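Local coordinates for protein Ral guanine nucleotide dissociation stimulator-like 2 (Mus musculus, PDB 4JGW) that probably acts as a guanine nucleotide exchange factor for small G proteins and is a putative effector of Ras and/or Rap, at residues P284-I295 with L325-S336; W294-R302 with V339-F347. One frame throughout, in Å; residues are numbered along the deposited sequence.

Contact 1: residues P284-I295 with L325-S336; sequences PPQRARLLEKWI and LRAAWGETTRDS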
loop_
_atom_site.group_PDB
_atom_site.type_symbol
_atom_site.label_atom_id
_atom_site.label_comp_id
_atom_site.label_asym_id
_atom_site.label_seq_id
_atom_site.Cartn_x
_atom_site.Cartn_y
_atom_site.Cartn_z
ATOM N N PRO A 284 10.897 -20.284 -34.186
ATOM C CA PRO A 284 10.610 -18.849 -34.052
ATOM C C PRO A 284 9.148 -18.425 -34.319
ATOM O O PRO A 284 8.628 -17.588 -33.580
ATOM C CB PRO A 284 11.572 -18.199 -35.053
ATOM C CG PRO A 284 12.728 -19.143 -35.120
ATOM C CD PRO A 284 12.169 -20.525 -34.902
ATOM N N PRO A 285 8.488 -18.988 -35.361
ATOM C CA PRO A 285 7.066 -18.671 -35.540
ATOM C C PRO A 285 6.175 -19.155 -34.394
ATOM O O PRO A 285 5.223 -18.464 -34.027
ATOM C CB PRO A 285 6.707 -19.407 -36.836
ATOM C CG PRO A 285 7.985 -19.483 -37.577
ATOM C CD PRO A 285 9.015 -19.728 -36.524
ATOM N N GLN A 286 6.487 -20.327 -33.840
ATOM C CA GLN A 286 5.726 -20.895 -32.722
ATOM C C GLN A 286 5.906 -20.068 -31.451
ATOM O O GLN A 286 4.949 -19.845 -30.706
ATOM C CB GLN A 286 6.148 -22.342 -32.458
ATOM C CG GLN A 286 5.877 -23.307 -33.604
ATOM C CD GLN A 286 6.278 -24.731 -33.269
ATOM O OE1 GLN A 286 7.458 -25.031 -33.084
ATOM N NE2 GLN A 286 5.292 -25.618 -33.189
ATOM N N ARG A 287 7.140 -19.623 -31.217
ATOM C CA ARG A 287 7.486 -18.821 -30.048
ATOM C C ARG A 287 6.867 -17.428 -30.129
ATOM O O ARG A 287 6.507 -16.845 -29.104
ATOM C CB ARG A 287 9.008 -18.715 -29.903
ATOM C CG ARG A 287 9.473 -18.285 -28.514
ATOM C CD ARG A 287 10.994 -18.171 -28.400
ATOM N NE ARG A 287 11.701 -19.349 -28.907
ATOM C CZ ARG A 287 11.894 -20.477 -28.227
ATOM N NH1 ARG A 287 11.430 -20.614 -26.992
ATOM N NH2 ARG A 287 12.551 -21.479 -28.794
ATOM N N ALA A 288 6.751 -16.904 -31.349
ATOM C CA ALA A 288 6.124 -15.604 -31.588
ATOM C C ALA A 288 4.655 -15.605 -31.174
ATOM O O ALA A 288 4.144 -14.593 -30.693
ATOM C CB ALA A 288 6.260 -15.207 -33.045
ATOM N N ARG A 289 3.988 -16.742 -31.360
ATOM C CA ARG A 289 2.587 -16.900 -30.967
ATOM C C ARG A 289 2.409 -16.780 -29.454
ATOM O O ARG A 289 1.399 -16.258 -28.980
ATOM C CB ARG A 289 2.025 -18.232 -31.482
ATOM C CG ARG A 289 2.022 -18.359 -33.007
ATOM C CD ARG A 289 1.121 -17.310 -33.656
ATOM N NE ARG A 289 1.682 -16.782 -34.902
ATOM C CZ ARG A 289 1.096 -15.857 -35.664
ATOM N NH1 ARG A 289 -0.078 -15.341 -35.319
ATOM N NH2 ARG A 289 1.686 -15.443 -36.778
ATOM N N LEU A 290 3.405 -17.260 -28.709
ATOM C CA LEU A 290 3.442 -17.110 -27.258
ATOM C C LEU A 290 3.695 -15.657 -26.854
ATOM O O LEU A 290 3.060 -15.153 -25.929
ATOM C CB LEU A 290 4.491 -18.042 -26.646
ATOM C CG LEU A 290 4.126 -19.532 -26.619
ATOM C CD1 LEU A 290 5.373 -20.398 -26.654
ATOM C CD2 LEU A 290 3.264 -19.874 -25.412
ATOM N N LEU A 291 4.612 -14.993 -27.556
ATOM C CA LEU A 291 4.869 -13.566 -27.342
ATOM C C LEU A 291 3.608 -12.742 -27.601
ATOM O O LEU A 291 3.223 -11.913 -26.777
ATOM C CB LEU A 291 6.011 -13.069 -28.236
ATOM C CG LEU A 291 7.448 -13.517 -27.948
ATOM C CD1 LEU A 291 8.349 -13.171 -29.125
ATOM C CD2 LEU A 291 7.987 -12.901 -26.664
ATOM N N GLU A 292 2.971 -12.996 -28.746
ATOM C CA GLU A 292 1.715 -12.345 -29.129
ATOM C C GLU A 292 0.614 -12.585 -28.097
ATOM O O GLU A 292 -0.162 -11.679 -27.787
ATOM C CB GLU A 292 1.258 -12.834 -30.510
ATOM C CG GLU A 292 2.089 -12.297 -31.680
ATOM C CD GLU A 292 2.019 -13.175 -32.929
ATOM O OE1 GLU A 292 1.154 -14.077 -33.000
ATOM O OE2 GLU A 292 2.837 -12.958 -33.849
ATOM N N LYS A 293 0.561 -13.805 -27.565
ATOM C CA LYS A 293 -0.425 -14.174 -26.553
ATOM C C LYS A 293 -0.270 -13.362 -25.265
ATOM O O LYS A 293 -1.250 -12.824 -24.746
ATOM C CB LYS A 293 -0.351 -15.673 -26.246
ATOM C CG LYS A 293 -1.441 -16.181 -25.305
ATOM C CD LYS A 293 -2.814 -16.081 -25.952
ATOM C CE LYS A 293 -3.887 -16.626 -25.042
ATOM N NZ LYS A 293 -5.057 -17.103 -25.825
ATOM N N TRP A 294 0.961 -13.281 -24.762
ATOM C CA TRP A 294 1.256 -12.540 -23.537
ATOM C C TRP A 294 1.081 -11.033 -23.704
ATOM O O TRP A 294 0.647 -10.353 -22.770
ATOM C CB TRP A 294 2.660 -12.863 -23.024
ATOM C CG TRP A 294 2.748 -14.186 -22.323
ATOM C CD1 TRP A 294 3.409 -15.297 -22.754
ATOM C CD2 TRP A 294 2.147 -14.537 -21.068
ATOM N NE1 TRP A 294 3.260 -16.319 -21.849
ATOM C CE2 TRP A 294 2.492 -15.880 -20.803
ATOM C CE3 TRP A 294 1.347 -13.849 -20.145
ATOM C CZ2 TRP A 294 2.071 -16.551 -19.649
ATOM C CZ3 TRP A 294 0.928 -14.515 -18.997
ATOM C CH2 TRP A 294 1.293 -15.855 -18.762
ATOM N N ILE A 295 1.421 -10.525 -24.890
ATOM C CA ILE A 295 1.185 -9.123 -25.239
ATOM C C ILE A 295 -0.307 -8.799 -25.119
ATOM O O ILE A 295 -0.683 -7.777 -24.538
ATOM C CB ILE A 295 1.705 -8.785 -26.670
ATOM C CG1 ILE A 295 3.236 -8.712 -26.682
ATOM C CG2 ILE A 295 1.118 -7.467 -27.175
ATOM C CD1 ILE A 295 3.859 -8.766 -28.072
ATOM N N LEU A 325 15.607 -12.703 -27.955
ATOM C CA LEU A 325 15.009 -13.623 -28.921
ATOM C C LEU A 325 14.554 -12.923 -30.203
ATOM O O LEU A 325 13.358 -12.805 -30.472
ATOM C CB LEU A 325 13.859 -14.402 -28.269
ATOM C CG LEU A 325 14.158 -15.073 -26.922
ATOM C CD1 LEU A 325 12.871 -15.479 -26.222
ATOM C CD2 LEU A 325 15.101 -16.269 -27.068
ATOM N N ARG A 326 15.532 -12.485 -30.994
ATOM C CA ARG A 326 15.284 -11.677 -32.194
ATOM C C ARG A 326 14.597 -12.422 -33.331
ATOM O O ARG A 326 13.911 -11.807 -34.150
ATOM C CB ARG A 326 16.583 -11.021 -32.688
ATOM C CG ARG A 326 17.016 -9.815 -31.858
ATOM C CD ARG A 326 16.025 -8.664 -32.014
ATOM N NE ARG A 326 15.627 -8.113 -30.723
ATOM C CZ ARG A 326 14.476 -7.485 -30.493
ATOM N NH1 ARG A 326 13.590 -7.320 -31.467
ATOM N NH2 ARG A 326 14.208 -7.025 -29.281
ATOM N N ALA A 327 14.781 -13.740 -33.383
ATOM C CA ALA A 327 14.100 -14.566 -34.375
ATOM C C ALA A 327 12.613 -14.652 -34.042
ATOM O O ALA A 327 11.763 -14.480 -34.919
ATOM C CB ALA A 327 14.724 -15.955 -34.447
ATOM N N ALA A 328 12.316 -14.900 -32.768
ATOM C CA ALA A 328 10.941 -14.949 -32.274
ATOM C C ALA A 328 10.241 -13.598 -32.426
ATOM O O ALA A 328 9.123 -13.533 -32.939
ATOM C CB ALA A 328 10.913 -15.410 -30.827
ATOM N N TRP A 329 10.908 -12.526 -31.992
ATOM C CA TRP A 329 10.389 -11.165 -32.160
ATOM C C TRP A 329 10.200 -10.819 -33.638
ATOM O O TRP A 329 9.242 -10.131 -34.004
ATOM C CB TRP A 329 11.307 -10.138 -31.490
ATOM C CG TRP A 329 11.160 -10.054 -29.992
ATOM C CD1 TRP A 329 12.086 -10.417 -29.057
ATOM C CD2 TRP A 329 10.022 -9.575 -29.262
ATOM N NE1 TRP A 329 11.598 -10.193 -27.792
ATOM C CE2 TRP A 329 10.334 -9.678 -27.888
ATOM C CE3 TRP A 329 8.769 -9.067 -29.636
ATOM C CZ2 TRP A 329 9.437 -9.294 -26.884
ATOM C CZ3 TRP A 329 7.878 -8.685 -28.636
ATOM C CH2 TRP A 329 8.220 -8.801 -27.277
ATOM N N GLY A 330 11.111 -11.314 -34.476
ATOM C CA GLY A 330 11.041 -11.124 -35.924
ATOM C C GLY A 330 9.840 -11.778 -36.583
ATOM O O GLY A 330 9.448 -11.387 -37.683
ATOM N N GLU A 331 9.257 -12.772 -35.912
ATOM C CA GLU A 331 8.062 -13.463 -36.409
ATOM C C GLU A 331 6.761 -12.898 -35.825
ATOM O O GLU A 331 5.666 -13.311 -36.214
ATOM C CB GLU A 331 8.152 -14.973 -36.138
ATOM C CG GLU A 331 9.251 -15.707 -36.910
ATOM C CD GLU A 331 9.073 -15.641 -38.421
ATOM O OE1 GLU A 331 7.919 -15.681 -38.903
ATOM O OE2 GLU A 331 10.097 -15.553 -39.130
ATOM N N THR A 332 6.892 -11.954 -34.896
ATOM C CA THR A 332 5.745 -11.307 -34.259
ATOM C C THR A 332 5.084 -10.312 -35.216
ATOM O O THR A 332 5.770 -9.506 -35.851
ATOM C CB THR A 332 6.167 -10.607 -32.942
ATOM O OG1 THR A 332 6.720 -11.577 -32.043
ATOM C CG2 THR A 332 4.983 -9.917 -32.267
ATOM N N THR A 333 3.757 -10.386 -35.323
ATOM C CA THR A 333 2.990 -9.486 -36.192
ATOM C C THR A 333 3.164 -8.025 -35.780
ATOM O O THR A 333 3.319 -7.720 -34.592
ATOM C CB THR A 333 1.478 -9.831 -36.222
ATOM O OG1 THR A 333 0.918 -9.682 -34.912
ATOM C CG2 THR A 333 1.248 -11.255 -36.718
ATOM N N ARG A 334 3.137 -7.135 -36.769
ATOM C CA ARG A 334 3.362 -5.704 -36.555
ATOM C C ARG A 334 2.337 -5.076 -35.603
ATOM O O ARG A 334 2.666 -4.157 -34.849
ATOM C CB ARG A 334 3.399 -4.959 -37.900
ATOM C CG ARG A 334 3.889 -3.509 -37.829
ATOM C CD ARG A 334 5.338 -3.405 -37.352
ATOM N NE ARG A 334 5.578 -2.152 -36.634
ATOM C CZ ARG A 334 6.668 -1.882 -35.919
ATOM N NH1 ARG A 334 7.648 -2.772 -35.812
ATOM N NH2 ARG A 334 6.779 -0.711 -35.303
ATOM N N ASP A 335 1.107 -5.587 -35.632
ATOM C CA ASP A 335 0.037 -5.104 -34.759
ATOM C C ASP A 335 0.347 -5.376 -33.286
ATOM O O ASP A 335 0.124 -4.517 -32.431
ATOM C CB ASP A 335 -1.304 -5.736 -35.148
ATOM C CG ASP A 335 -2.494 -4.906 -34.699
ATOM O OD1 ASP A 335 -2.701 -4.757 -33.474
ATOM O OD2 ASP A 335 -3.231 -4.407 -35.578
ATOM N N SER A 336 0.869 -6.569 -33.004
ATOM C CA SER A 336 1.261 -6.949 -31.648
ATOM C C SER A 336 2.471 -6.152 -31.152
ATOM O O SER A 336 2.588 -5.876 -29.956
ATOM C CB SER A 336 1.544 -8.449 -31.574
ATOM O OG SER A 336 0.377 -9.199 -31.855
#
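The indole of Trp329 carries Leu291 on one face: CD1 of Leu291 stands over the six-membered ring, 4.2 Å from its centroid and 17° off the normal, a CH-pi contact. Leu291 CD2 covers the same ring nearer Trp329 CZ2, at 3.9 Å. Ile295 CD1 approaches Trp329 CZ3 obliquely, while the indole NE1 is bonded to the carbonyl of Ile322. At the edge of the Arg287 guanidinium, near its plane, lies the methyl of Ala328; CD of the arginine is 3.7 Å from Ala328 CB, and its NH1 bonds to the carbonyl of Val264. Over one face of the Arg289 guanidinium sits OE2 of Glu292; Arg289 NH1 and Glu292 OE1 form a salt bridge (2.9 Å) by charge alone, OE1 lying well out of the guanidinium plane with no N-H aimed at it.

Within the helical RasGEF (CDC25-homology) domain, segment 284-295 of helix 284-303 crosses helix 326-330 at -71°, the axes of these short pieces approaching to 7.5 Å. The closeness is consistent with the alanines at the crossing: Ala288 CB lies 3.3 Å from Ala328 O. The Pro284 ring packs through CG on Ala327 CB.

Further along, Glu292 leans over the start of helix 334-344. With CG beside its backbone N and the chain extended beyond, OE2 accepts a bond from Thr333 N (3.1 Å, 159°), the donor on the anti side and tilted out of the carboxylate plane. Thr333 is the N-cap, its OG1 receiving a bond from Ser336 OG. Thr332 OG1 donates a hydrogen bond to Ala328 O, which Glu331 N reaches from the opposite face.

Contact 2: residues W294-R302 with V339-F347; sequences WIRVAEECR and VFSSLCQIF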
loop_
_atom_site.group_PDB
_atom_site.type_symbol
_atom_site.label_atom_id
_atom_site.label_comp_id
_atom_site.label_asym_id
_atom_site.label_seq_id
_atom_site.Cartn_x
_atom_site.Cartn_y
_atom_site.Cartn_z
ATOM N N TRP A 294 0.961 -13.281 -24.762
ATOM C CA TRP A 294 1.256 -12.540 -23.537
ATOM C C TRP A 294 1.081 -11.033 -23.704
ATOM O O TRP A 294 0.647 -10.353 -22.770
ATOM C CB TRP A 294 2.660 -12.863 -23.024
ATOM C CG TRP A 294 2.748 -14.186 -22.323
ATOM C CD1 TRP A 294 3.409 -15.297 -22.754
ATOM C CD2 TRP A 294 2.147 -14.537 -21.068
ATOM N NE1 TRP A 294 3.260 -16.319 -21.849
ATOM C CE2 TRP A 294 2.492 -15.880 -20.803
ATOM C CE3 TRP A 294 1.347 -13.849 -20.145
ATOM C CZ2 TRP A 294 2.071 -16.551 -19.649
ATOM C CZ3 TRP A 294 0.928 -14.515 -18.997
ATOM C CH2 TRP A 294 1.293 -15.855 -18.762
ATOM N N ILE A 295 1.421 -10.525 -24.890
ATOM C CA ILE A 295 1.185 -9.123 -25.239
ATOM C C ILE A 295 -0.307 -8.799 -25.119
ATOM O O ILE A 295 -0.683 -7.777 -24.538
ATOM C CB ILE A 295 1.705 -8.785 -26.670
ATOM C CG1 ILE A 295 3.236 -8.712 -26.682
ATOM C CG2 ILE A 295 1.118 -7.467 -27.175
ATOM C CD1 ILE A 295 3.859 -8.766 -28.072
ATOM N N ARG A 296 -1.140 -9.685 -25.661
ATOM C CA ARG A 296 -2.588 -9.523 -25.624
ATOM C C ARG A 296 -3.140 -9.658 -24.203
ATOM O O ARG A 296 -4.075 -8.948 -23.830
ATOM C CB ARG A 296 -3.260 -10.522 -26.578
ATOM C CG ARG A 296 -4.788 -10.512 -26.568
ATOM C CD ARG A 296 -5.385 -9.173 -26.998
ATOM N NE ARG A 296 -5.046 -8.824 -28.376
ATOM C CZ ARG A 296 -5.659 -9.313 -29.452
ATOM N NH1 ARG A 296 -6.649 -10.190 -29.323
ATOM N NH2 ARG A 296 -5.275 -8.927 -30.658
ATOM N N VAL A 297 -2.560 -10.564 -23.420
ATOM C CA VAL A 297 -2.921 -10.718 -22.008
ATOM C C VAL A 297 -2.606 -9.434 -21.233
ATOM O O VAL A 297 -3.407 -8.988 -20.407
ATOM C CB VAL A 297 -2.219 -11.939 -21.360
ATOM C CG1 VAL A 297 -2.370 -11.923 -19.837
ATOM C CG2 VAL A 297 -2.778 -13.234 -21.928
ATOM N N ALA A 298 -1.446 -8.845 -21.517
ATOM C CA ALA A 298 -1.048 -7.572 -20.920
ATOM C C ALA A 298 -2.013 -6.464 -21.316
ATOM O O ALA A 298 -2.366 -5.622 -20.493
ATOM C CB ALA A 298 0.373 -7.211 -21.325
ATOM N N GLU A 299 -2.442 -6.479 -22.576
ATOM C CA GLU A 299 -3.415 -5.512 -23.080
ATOM C C GLU A 299 -4.781 -5.659 -22.395
ATOM O O GLU A 299 -5.420 -4.659 -22.058
ATOM C CB GLU A 299 -3.529 -5.614 -24.608
ATOM C CG GLU A 299 -4.551 -4.683 -25.266
ATOM C CD GLU A 299 -4.192 -3.200 -25.188
ATOM O OE1 GLU A 299 -3.158 -2.831 -24.587
ATOM O OE2 GLU A 299 -4.968 -2.388 -25.732
ATOM N N GLU A 300 -5.207 -6.900 -22.171
ATOM C CA GLU A 300 -6.479 -7.168 -21.487
ATOM C C GLU A 300 -6.425 -6.810 -19.999
ATOM O O GLU A 300 -7.441 -6.427 -19.411
ATOM C CB GLU A 300 -6.915 -8.624 -21.674
ATOM C CG GLU A 300 -7.234 -9.020 -23.118
ATOM C CD GLU A 300 -8.577 -8.499 -23.619
ATOM O OE1 GLU A 300 -9.361 -7.938 -22.820
ATOM O OE2 GLU A 300 -8.849 -8.657 -24.827
ATOM N N CYS A 301 -5.240 -6.935 -19.402
ATOM C CA CYS A 301 -4.999 -6.467 -18.034
ATOM C C CYS A 301 -5.152 -4.945 -17.926
ATOM O O CYS A 301 -5.704 -4.444 -16.947
ATOM C CB CYS A 301 -3.606 -6.887 -17.550
ATOM S SG CYS A 301 -3.428 -8.643 -17.135
ATOM N N ARG A 302 -4.666 -4.227 -18.938
ATOM C CA ARG A 302 -4.742 -2.767 -18.984
ATOM C C ARG A 302 -6.185 -2.282 -19.087
ATOM O O ARG A 302 -6.558 -1.291 -18.453
ATOM C CB ARG A 302 -3.927 -2.225 -20.159
ATOM C CG ARG A 302 -3.674 -0.721 -20.113
ATOM C CD ARG A 302 -3.214 -0.197 -21.464
ATOM N NE ARG A 302 -4.278 0.486 -22.198
ATOM C CZ ARG A 302 -5.143 -0.108 -23.015
ATOM N NH1 ARG A 302 -5.091 -1.417 -23.211
ATOM N NH2 ARG A 302 -6.070 0.607 -23.636
ATOM N N VAL A 339 1.203 -2.573 -30.187
ATOM C CA VAL A 339 0.527 -2.694 -28.894
ATOM C C VAL A 339 1.554 -2.801 -27.766
ATOM O O VAL A 339 1.423 -2.135 -26.737
ATOM C CB VAL A 339 -0.456 -3.902 -28.860
ATOM C CG1 VAL A 339 -0.915 -4.204 -27.434
ATOM C CG2 VAL A 339 -1.663 -3.641 -29.758
ATOM N N PHE A 340 2.579 -3.628 -27.976
ATOM C CA PHE A 340 3.636 -3.834 -26.987
ATOM C C PHE A 340 4.439 -2.562 -26.696
ATOM O O PHE A 340 4.744 -2.275 -25.540
ATOM C CB PHE A 340 4.565 -4.978 -27.414
ATOM C CG PHE A 340 5.695 -5.239 -26.454
ATOM C CD1 PHE A 340 5.441 -5.662 -25.154
ATOM C CD2 PHE A 340 7.015 -5.072 -26.856
ATOM C CE1 PHE A 340 6.485 -5.903 -24.267
ATOM C CE2 PHE A 340 8.065 -5.313 -25.976
ATOM C CZ PHE A 340 7.800 -5.731 -24.679
ATOM N N SER A 341 4.773 -1.810 -27.746
ATOM C CA SER A 341 5.454 -0.519 -27.602
ATOM C C SER A 341 4.607 0.469 -26.799
ATOM O O SER A 341 5.125 1.190 -25.943
ATOM C CB SER A 341 5.787 0.075 -28.974
ATOM O OG SER A 341 6.648 -0.777 -29.706
ATOM N N SER A 342 3.305 0.482 -27.085
ATOM C CA SER A 342 2.335 1.313 -26.374
ATOM C C SER A 342 2.244 0.931 -24.895
ATOM O O SER A 342 2.044 1.794 -24.040
ATOM C CB SER A 342 0.958 1.205 -27.041
ATOM O OG SER A 342 -0.008 2.000 -26.378
ATOM N N LEU A 343 2.394 -0.361 -24.606
ATOM C CA LEU A 343 2.401 -0.858 -23.229
ATOM C C LEU A 343 3.710 -0.537 -22.513
ATOM O O LEU A 343 3.725 -0.338 -21.297
ATOM C CB LEU A 343 2.141 -2.368 -23.190
ATOM C CG LEU A 343 0.725 -2.861 -23.505
ATOM C CD1 LEU A 343 0.731 -4.359 -23.776
ATOM C CD2 LEU A 343 -0.258 -2.514 -22.389
ATOM N N CYS A 344 4.802 -0.492 -23.273
ATOM C CA CYS A 344 6.118 -0.155 -22.732
ATOM C C CYS A 344 6.213 1.313 -22.314
ATOM O O CYS A 344 6.896 1.641 -21.343
ATOM C CB CYS A 344 7.219 -0.490 -23.742
ATOM S SG CYS A 344 7.520 -2.262 -23.957
ATOM N N GLN A 345 5.516 2.185 -23.040
ATOM C CA GLN A 345 5.548 3.626 -22.769
ATOM C C GLN A 345 4.717 4.048 -21.551
ATOM O O GLN A 345 4.860 5.170 -21.061
ATOM C CB GLN A 345 5.135 4.428 -24.010
ATOM C CG GLN A 345 6.135 4.360 -25.170
ATOM C CD GLN A 345 7.524 4.873 -24.802
ATOM O OE1 GLN A 345 7.672 5.935 -24.191
ATOM N NE2 GLN A 345 8.548 4.117 -25.183
ATOM N N ILE A 346 3.857 3.149 -21.069
ATOM C CA ILE A 346 3.080 3.384 -19.848
ATOM C C ILE A 346 4.002 3.377 -18.625
ATOM O O ILE A 346 3.807 4.150 -17.683
ATOM C CB ILE A 346 1.941 2.340 -19.674
ATOM C CG1 ILE A 346 0.968 2.406 -20.856
ATOM C CG2 ILE A 346 1.184 2.558 -18.361
ATOM C CD1 ILE A 346 0.049 1.204 -20.969
ATOM N N PHE A 347 5.009 2.508 -18.656
ATOM C CA PHE A 347 5.986 2.408 -17.575
ATOM C C PHE A 347 7.380 2.818 -18.041
ATOM O O PHE A 347 7.584 3.936 -18.516
ATOM C CB PHE A 347 6.018 0.984 -17.021
ATOM C CG PHE A 347 4.750 0.572 -16.322
ATOM C CD1 PHE A 347 3.758 -0.128 -17.007
ATOM C CD2 PHE A 347 4.552 0.871 -14.975
ATOM C CE1 PHE A 347 2.585 -0.518 -16.362
ATOM C CE2 PHE A 347 3.382 0.485 -14.322
ATOM C CZ PHE A 347 2.397 -0.211 -15.017
#
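Aliphatic packing makes up most of the meeting between Leu343 and helix 284-303. Leu343 is a knob in a hole formed by Ile295, Ala298, Glu299 and Arg302. Its two methyls divide the work: CD1 lies 3.8 Å from Ala298 CB and about as far from the carbonyl oxygen of Ile295, whereas CD2 faces the side chains of Glu299 and Arg302. One turn earlier, Val339 CG1 meets Ile295 CG2 at 3.9 Å, and the CB of Phe340 touches Ile295 CD1. The Phe340 ring, approached obliquely by Ile295 CG1, also packs on Val314 and Leu317 of helix 307-318.

Of the charged side chains, Arg302 contributes through its CD, 3.6 Å from Ile346 CD1, crossing that side chain at about a right angle. Glu299 lays a carboxylate oxygen against methyls: bent at chi2 (68°), it brings OE1 to 3.7 Å from Leu343 CD2 and also close to Val339 CG1.

The short segments cross at 50° with their axes 10.0 Å apart, a spacing filled by side chains, in this helix pair of the RasGEF domain. With no hydrogen bond found between them, the junction rests on van der Waals packing, chiefly of Leu343, Ile295 and Val339 with Ala298 and the Arg302 stem, and so depends on shape.

In the fold
Contacts 1 and 2 are neighbouring contacts along helix 284-303, their centres about 14 Å apart. That helix serves both, and Ile295 belongs to each; helix 334-344 starts in contact 1 and continues through contact 2. The two also touch directly, Trp329 CH2 lying 3.7 Å from Phe340 CE2, where the ring planes meet at about 30°. Contact 1 adds a polar bond at the start of helix 334-344, whereas contact 2 continues the pairing by apolar packing. Leu317 of helix 307-318 touches Leu291, Ile295 and Phe340, so residues of both contacts meet it. Both contacts belong to the RasGEF domain, the part that in this family carries the exchange activity.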